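Local coordinates for protein transcriptional repressor (Vibrio fischeri, PDB 3KV1) that probably binds a sugar-type effector through this domain and represses transcription as a DNA-binding regulator of the SorC family, at residues Y48-L53 / T78-R83; E116-P121 / R209-E214. All coordinates share one frame; numbering follows the deposited sequence.

How the contacts relate
Contact 1 (48-53 with 78-83) lies near the periphery of the domain, its centre about 19 Å from that of the chain; contact 2 (116-121 with 209-214) is deeper, about 13 Å away, and all five of its touching residues are buried. Their chemistry follows this difference: an arginine gathers backbone carbonyls in contact 1, whereas aliphatic groups pack with almost no polar component in contact 2. Different elements are held, namely a helix end and the loop before strand 83-86, against two loops, one of them following strand 114-116. The centres are about 24 Å apart, and a salt bridge of doubtful length, from Arg83 to Glu116, links the contacts.

Contact 1: Y48-L53 / T78-R83; sequences YLNNNL and TQRNAR
Arg80 carries the dense part of this contact by driving its guanidinium into the last turn of helix 34-52, where it meets Asn50 and Leu53. Its NH1 donates to Leu53 O at 2.7 Å, in the carbonyl plane and on a lone pair. NH1 and NH2 together grip Asn50 O end-on, each at 3.1 Å: NH2 sits in that carbonyl plane on a lone pair, NH1 above it. A further bond from NH1 to Leu49 O is weak. Bends at chi2 (-66°) and chi3 (-49°) fold the arginine back over its own chain, where NE and NH2 take Thr78 O side-on, with NE 2.9 Å from that oxygen. The group is thus gripped along two edges, which should restrict its rotation. Its positive charge at the carbonyl end of the helix would be expected to be favourable. The helix leads into strand 58-61, and the loop with Arg80 leads into strand 83-86; these parallel strands, joined through helix 65-72, form a beta-alpha-beta crossover, as befits a Rossmann-like domain. Further toward that second strand, past the guanidinium, the packing becomes apolar: Leu53 CG and CD2 both lie 3.7 Å from Ala82 CB, while Phe151 and Val59 add further contacts to the leucine. Thr78, by contrast, is exposed, with a glycerol molecule about 4 Å from its side chain. One sound bond holds this end, from Thr78 N to Asn50 OD1 at 2.9 Å, tilted 26° from the amide carbonyl plane. The rest is looser: the Thr78 hydroxyl makes no bond to Asn50, and that from Arg80 NH2 to Asn50 OD1 is weak.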
loop_
_atom_site.group_PDB
_atom_site.type_symbol
_atom_site.label_atom_id
_atom_site.label_comp_id
_atom_site.label_asym_id
_atom_site.label_seq_id
_atom_site.Cartn_x
_atom_site.Cartn_y
_atom_site.Cartn_z
ATOM N N TYR A 48 5.062 26.008 0.019
ATOM C CA TYR A 48 5.882 25.812 -1.175
ATOM C C TYR A 48 5.187 24.800 -2.116
ATOM O O TYR A 48 5.062 25.049 -3.316
ATOM C CB TYR A 48 7.320 25.366 -0.800
ATOM C CG TYR A 48 8.110 24.812 -1.980
ATOM C CD1 TYR A 48 8.833 25.655 -2.815
ATOM C CD2 TYR A 48 8.115 23.450 -2.246
ATOM C CE1 TYR A 48 9.548 25.129 -3.909
ATOM C CE2 TYR A 48 8.824 22.925 -3.308
ATOM C CZ TYR A 48 9.518 23.770 -4.138
ATOM O OH TYR A 48 10.194 23.213 -5.211
ATOM N N LEU A 49 4.743 23.666 -1.586
ATOM C CA LEU A 49 4.048 22.689 -2.433
ATOM C C LEU A 49 2.727 23.229 -2.964
ATOM O O LEU A 49 2.365 23.010 -4.136
ATOM C CB LEU A 49 3.780 21.400 -1.681
ATOM C CG LEU A 49 5.030 20.565 -1.379
ATOM C CD1 LEU A 49 4.595 19.335 -0.580
ATOM C CD2 LEU A 49 5.708 20.127 -2.681
ATOM N N ASN A 50 2.013 23.962 -2.122
ATOM C CA ASN A 50 0.749 24.560 -2.579
ATOM C C ASN A 50 0.938 25.391 -3.844
ATOM O O ASN A 50 0.121 25.328 -4.780
ATOM C CB ASN A 50 0.171 25.460 -1.467
ATOM C CG ASN A 50 -1.179 26.044 -1.830
ATOM O OD1 ASN A 50 -2.028 25.371 -2.408
ATOM N ND2 ASN A 50 -1.393 27.308 -1.461
ATOM N N ASN A 51 2.001 26.195 -3.870
ATOM C CA ASN A 51 2.264 27.063 -5.017
ATOM C C ASN A 51 2.903 26.349 -6.204
ATOM O O ASN A 51 2.717 26.758 -7.344
ATOM C CB ASN A 51 3.177 28.207 -4.606
ATOM C CG ASN A 51 2.526 29.161 -3.625
ATOM O OD1 ASN A 51 1.349 29.461 -3.726
ATOM N ND2 ASN A 51 3.309 29.659 -2.684
ATOM N N ASN A 52 3.662 25.284 -5.962
ATOM C CA ASN A 52 4.491 24.744 -7.057
ATOM C C ASN A 52 4.062 23.419 -7.653
ATOM O O ASN A 52 4.431 23.100 -8.791
ATOM C CB ASN A 52 5.962 24.658 -6.621
ATOM C CG ASN A 52 6.594 26.026 -6.487
ATOM O OD1 ASN A 52 7.065 26.577 -7.468
ATOM N ND2 ASN A 52 6.564 26.598 -5.283
ATOM N N LEU A 53 3.287 22.644 -6.903
ATOM C CA LEU A 53 2.934 21.293 -7.342
ATOM C C LEU A 53 1.723 21.357 -8.281
ATOM O O LEU A 53 0.594 21.516 -7.844
ATOM C CB LEU A 53 2.645 20.415 -6.107
ATOM C CG LEU A 53 2.203 18.988 -6.390
ATOM C CD1 LEU A 53 3.256 18.257 -7.222
ATOM C CD2 LEU A 53 1.963 18.266 -5.043
ATOM N N THR A 78 -4.858 24.826 -2.321
ATOM C CA THR A 78 -5.738 24.645 -3.459
ATOM C C THR A 78 -5.760 23.175 -3.873
ATOM O O THR A 78 -4.752 22.477 -3.775
ATOM C CB THR A 78 -5.241 25.498 -4.618
ATOM O OG1 THR A 78 -5.118 26.851 -4.162
ATOM C CG2 THR A 78 -6.201 25.427 -5.767
ATOM N N GLN A 79 -6.912 22.692 -4.321
ATOM C CA GLN A 79 -7.009 21.294 -4.721
ATOM C C GLN A 79 -6.456 21.103 -6.137
ATOM O O GLN A 79 -6.802 21.868 -7.053
ATOM C CB GLN A 79 -8.467 20.809 -4.619
ATOM C CG GLN A 79 -9.051 21.032 -3.203
ATOM C CD GLN A 79 -8.280 20.241 -2.139
ATOM O OE1 GLN A 79 -8.412 19.028 -2.056
ATOM N NE2 GLN A 79 -7.470 20.935 -1.334
ATOM N N ARG A 80 -5.578 20.114 -6.319
ATOM C CA ARG A 80 -5.092 19.807 -7.654
ATOM C C ARG A 80 -4.817 18.326 -7.771
ATOM O O ARG A 80 -4.518 17.670 -6.763
ATOM C CB ARG A 80 -3.857 20.666 -8.014
ATOM C CG ARG A 80 -2.459 20.145 -7.606
ATOM C CD ARG A 80 -2.224 20.071 -6.084
ATOM N NE ARG A 80 -2.564 21.274 -5.313
ATOM C CZ ARG A 80 -1.755 22.305 -5.069
ATOM N NH1 ARG A 80 -0.523 22.352 -5.569
ATOM N NH2 ARG A 80 -2.170 23.294 -4.294
ATOM N N ASN A 81 -4.910 17.800 -8.990
ATOM C CA ASN A 81 -4.749 16.363 -9.184
ATOM C C ASN A 81 -3.292 15.937 -9.337
ATOM O O ASN A 81 -2.831 15.584 -10.432
ATOM C CB ASN A 81 -5.584 15.879 -10.369
ATOM C CG ASN A 81 -5.660 14.363 -10.430
ATOM O OD1 ASN A 81 -5.350 13.684 -9.447
ATOM N ND2 ASN A 81 -6.069 13.829 -11.578
ATOM N N ALA A 82 -2.568 15.956 -8.233
ATOM C CA ALA A 82 -1.152 15.571 -8.243
ATOM C C ALA A 82 -1.021 14.150 -7.686
ATOM O O ALA A 82 -1.959 13.630 -7.073
ATOM C CB ALA A 82 -0.345 16.546 -7.419
ATOM N N ARG A 83 0.114 13.507 -7.932
ATOM C CA ARG A 83 0.300 12.143 -7.456
ATOM C C ARG A 83 1.353 12.168 -6.361
ATOM O O ARG A 83 2.327 12.955 -6.406
ATOM C CB ARG A 83 0.761 11.187 -8.570
ATOM C CG ARG A 83 -0.352 10.531 -9.391
ATOM C CD ARG A 83 0.200 9.371 -10.231
ATOM N NE ARG A 83 1.172 9.840 -11.214
ATOM C CZ ARG A 83 2.244 9.165 -11.621
ATOM N NH1 ARG A 83 2.518 7.954 -11.143
ATOM N NH2 ARG A 83 3.049 9.710 -12.525
#

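Contact 2: E116-P121 / R209-E214; sequences ETLYAP and RVIGLE
Pro121 O is the polar atom at the centre of this contact, and it butts against the side chain of Ile211: CB at 3.4 Å, CD1 at 3.5 Å and CG1 at 3.8 Å. These are van der Waals approaches, and the two segments share no hydrogen bond. CB of the isoleucine meets the oxygen nearly end-on, and the extended chi2 (174°) brings CD1 to it as well, past the oxygen and off the end of the Pro121 C=O. The shorter branch turns to the preceding residue, where Ile211 CG2 meets Ala120 CB at 4.0 Å. On the proline ring itself the fit is slacker, CD of Pro121 standing 4.5 Å from CD1 of Ile211. Tyr119 is the centre of an inverse gamma turn, with a weak bond from Ala120 N to Leu118 O; Leu118 and Ala120, flanking it, both start toward 209-214 from the backbone. In the Rossmann-like architecture, 116-121 is the loop leaving the carboxyl end of strand 114-116, while 209-214 runs into helix 215-219, with Glu214 at the N-cap position. Residues after strand 83-86 bond to both loops through the backbone: Gly90 with Ala120, Gly89 with Ile211. Leu118 makes the second, looser patch. With CG anti to the backbone N (chi1 -176°), its CD2 extends to the main chain, 4.2 Å from Ile211 O and 4.4 Å from Gly212 CA. Phe133 of helix 127-134 packs on both Pro121 and Ile211, and Leu143 of helix 137-147 packs on Leu118. Toward the dimer interface, Tyr119 OH hydrogen-bonds to Asp101 of the second subunit, and Pro121 packs on that subunit's Tyr119.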
loop_
_atom_site.group_PDB
_atom_site.type_symbol
_atom_site.label_atom_id
_atom_site.label_comp_id
_atom_site.label_asym_id
_atom_site.label_seq_id
_atom_site.Cartn_x
_atom_site.Cartn_y
_atom_site.Cartn_z
ATOM N N GLU A 116 0.255 6.465 -4.720
ATOM C CA GLU A 116 0.712 5.259 -5.413
ATOM C C GLU A 116 1.636 4.455 -4.482
ATOM O O GLU A 116 2.748 4.887 -4.147
ATOM C CB GLU A 116 1.399 5.629 -6.732
ATOM C CG GLU A 116 0.453 6.366 -7.690
ATOM C CD GLU A 116 1.061 6.795 -9.033
ATOM O OE1 GLU A 116 2.191 6.385 -9.376
ATOM O OE2 GLU A 116 0.377 7.554 -9.759
ATOM N N THR A 117 1.152 3.295 -4.049
ATOM C CA THR A 117 1.858 2.501 -3.027
ATOM C C THR A 117 3.026 1.703 -3.625
ATOM O O THR A 117 2.939 1.224 -4.763
ATOM C CB THR A 117 0.853 1.543 -2.336
ATOM O OG1 THR A 117 -0.092 2.334 -1.600
ATOM C CG2 THR A 117 1.567 0.577 -1.376
ATOM N N LEU A 118 4.126 1.603 -2.874
ATOM C CA LEU A 118 5.194 0.670 -3.234
ATOM C C LEU A 118 4.845 -0.631 -2.517
ATOM O O LEU A 118 4.837 -0.649 -1.280
ATOM C CB LEU A 118 6.556 1.232 -2.794
ATOM C CG LEU A 118 7.772 0.395 -3.198
ATOM C CD1 LEU A 118 7.887 0.227 -4.712
ATOM C CD2 LEU A 118 9.028 1.082 -2.646
ATOM N N TYR A 119 4.483 -1.689 -3.275
ATOM C CA TYR A 119 4.039 -2.962 -2.678
ATOM C C TYR A 119 5.196 -3.860 -2.249
ATOM O O TYR A 119 5.389 -4.962 -2.801
ATOM C CB TYR A 119 3.091 -3.720 -3.650
ATOM C CG TYR A 119 1.821 -2.949 -3.843
ATOM C CD1 TYR A 119 1.567 -2.288 -5.040
ATOM C CD2 TYR A 119 0.898 -2.821 -2.807
ATOM C CE1 TYR A 119 0.393 -1.545 -5.213
ATOM C CE2 TYR A 119 -0.277 -2.060 -2.969
ATOM C CZ TYR A 119 -0.510 -1.429 -4.173
ATOM O OH TYR A 119 -1.666 -0.667 -4.325
ATOM N N ALA A 120 5.972 -3.386 -1.269
ATOM C CA ALA A 120 7.084 -4.132 -0.727
ATOM C C ALA A 120 7.348 -3.569 0.662
ATOM O O ALA A 120 7.049 -2.395 0.931
ATOM C CB ALA A 120 8.334 -3.908 -1.569
ATOM N N PRO A 121 7.934 -4.382 1.530
ATOM C CA PRO A 121 8.285 -3.816 2.838
ATOM C C PRO A 121 9.470 -2.836 2.728
ATOM O O PRO A 121 10.284 -2.937 1.807
ATOM C CB PRO A 121 8.744 -5.030 3.663
ATOM C CG PRO A 121 8.833 -6.176 2.745
ATOM C CD PRO A 121 8.298 -5.796 1.376
ATOM N N ARG A 209 19.579 -3.553 3.251
ATOM C CA ARG A 209 18.411 -3.954 4.023
ATOM C C ARG A 209 17.189 -3.077 3.746
ATOM O O ARG A 209 16.210 -3.193 4.451
ATOM C CB ARG A 209 18.698 -3.866 5.546
ATOM C CG ARG A 209 19.933 -4.620 6.002
ATOM C CD ARG A 209 19.900 -6.126 5.695
ATOM N NE ARG A 209 21.280 -6.601 5.736
ATOM C CZ ARG A 209 21.888 -7.104 6.806
ATOM N NH1 ARG A 209 21.239 -7.279 7.957
ATOM N NH2 ARG A 209 23.161 -7.436 6.714
ATOM N N VAL A 210 17.261 -2.190 2.747
ATOM C CA VAL A 210 16.184 -1.225 2.493
ATOM C C VAL A 210 15.677 -1.340 1.062
ATOM O O VAL A 210 16.464 -1.492 0.135
ATOM C CB VAL A 210 16.638 0.249 2.695
ATOM C CG1 VAL A 210 15.437 1.198 2.604
ATOM C CG2 VAL A 210 17.325 0.413 4.026
ATOM N N ILE A 211 14.354 -1.258 0.880
ATOM C CA ILE A 211 13.779 -1.265 -0.436
ATOM C C ILE A 211 13.214 0.107 -0.747
ATOM O O ILE A 211 12.285 0.565 -0.085
ATOM C CB ILE A 211 12.646 -2.299 -0.533
ATOM C CG1 ILE A 211 13.276 -3.702 -0.436
ATOM C CG2 ILE A 211 11.946 -2.147 -1.868
ATOM C CD1 ILE A 211 12.295 -4.796 -0.369
ATOM N N GLY A 212 13.795 0.781 -1.726
ATOM C CA GLY A 212 13.306 2.113 -2.069
ATOM C C GLY A 212 14.245 2.735 -3.074
ATOM O O GLY A 212 15.088 2.023 -3.640
ATOM N N LEU A 213 14.091 4.037 -3.316
ATOM C CA LEU A 213 15.031 4.785 -4.170
ATOM C C LEU A 213 16.455 4.856 -3.621
ATOM O O LEU A 213 16.724 4.475 -2.480
ATOM C CB LEU A 213 14.531 6.215 -4.384
ATOM C CG LEU A 213 13.220 6.402 -5.167
ATOM C CD1 LEU A 213 13.015 7.894 -5.322
ATOM C CD2 LEU A 213 13.273 5.707 -6.536
ATOM N N GLU A 214 17.378 5.325 -4.458
ATOM C CA GLU A 214 18.761 5.551 -4.030
ATOM C C GLU A 214 19.228 6.968 -4.350
ATOM O O GLU A 214 18.522 7.748 -5.002
ATOM C CB GLU A 214 19.708 4.526 -4.669
ATOM C CG GLU A 214 19.707 4.549 -6.183
ATOM C CD GLU A 214 20.644 3.509 -6.779
ATOM O OE1 GLU A 214 20.203 2.362 -6.988
ATOM O OE2 GLU A 214 21.823 3.837 -7.027
#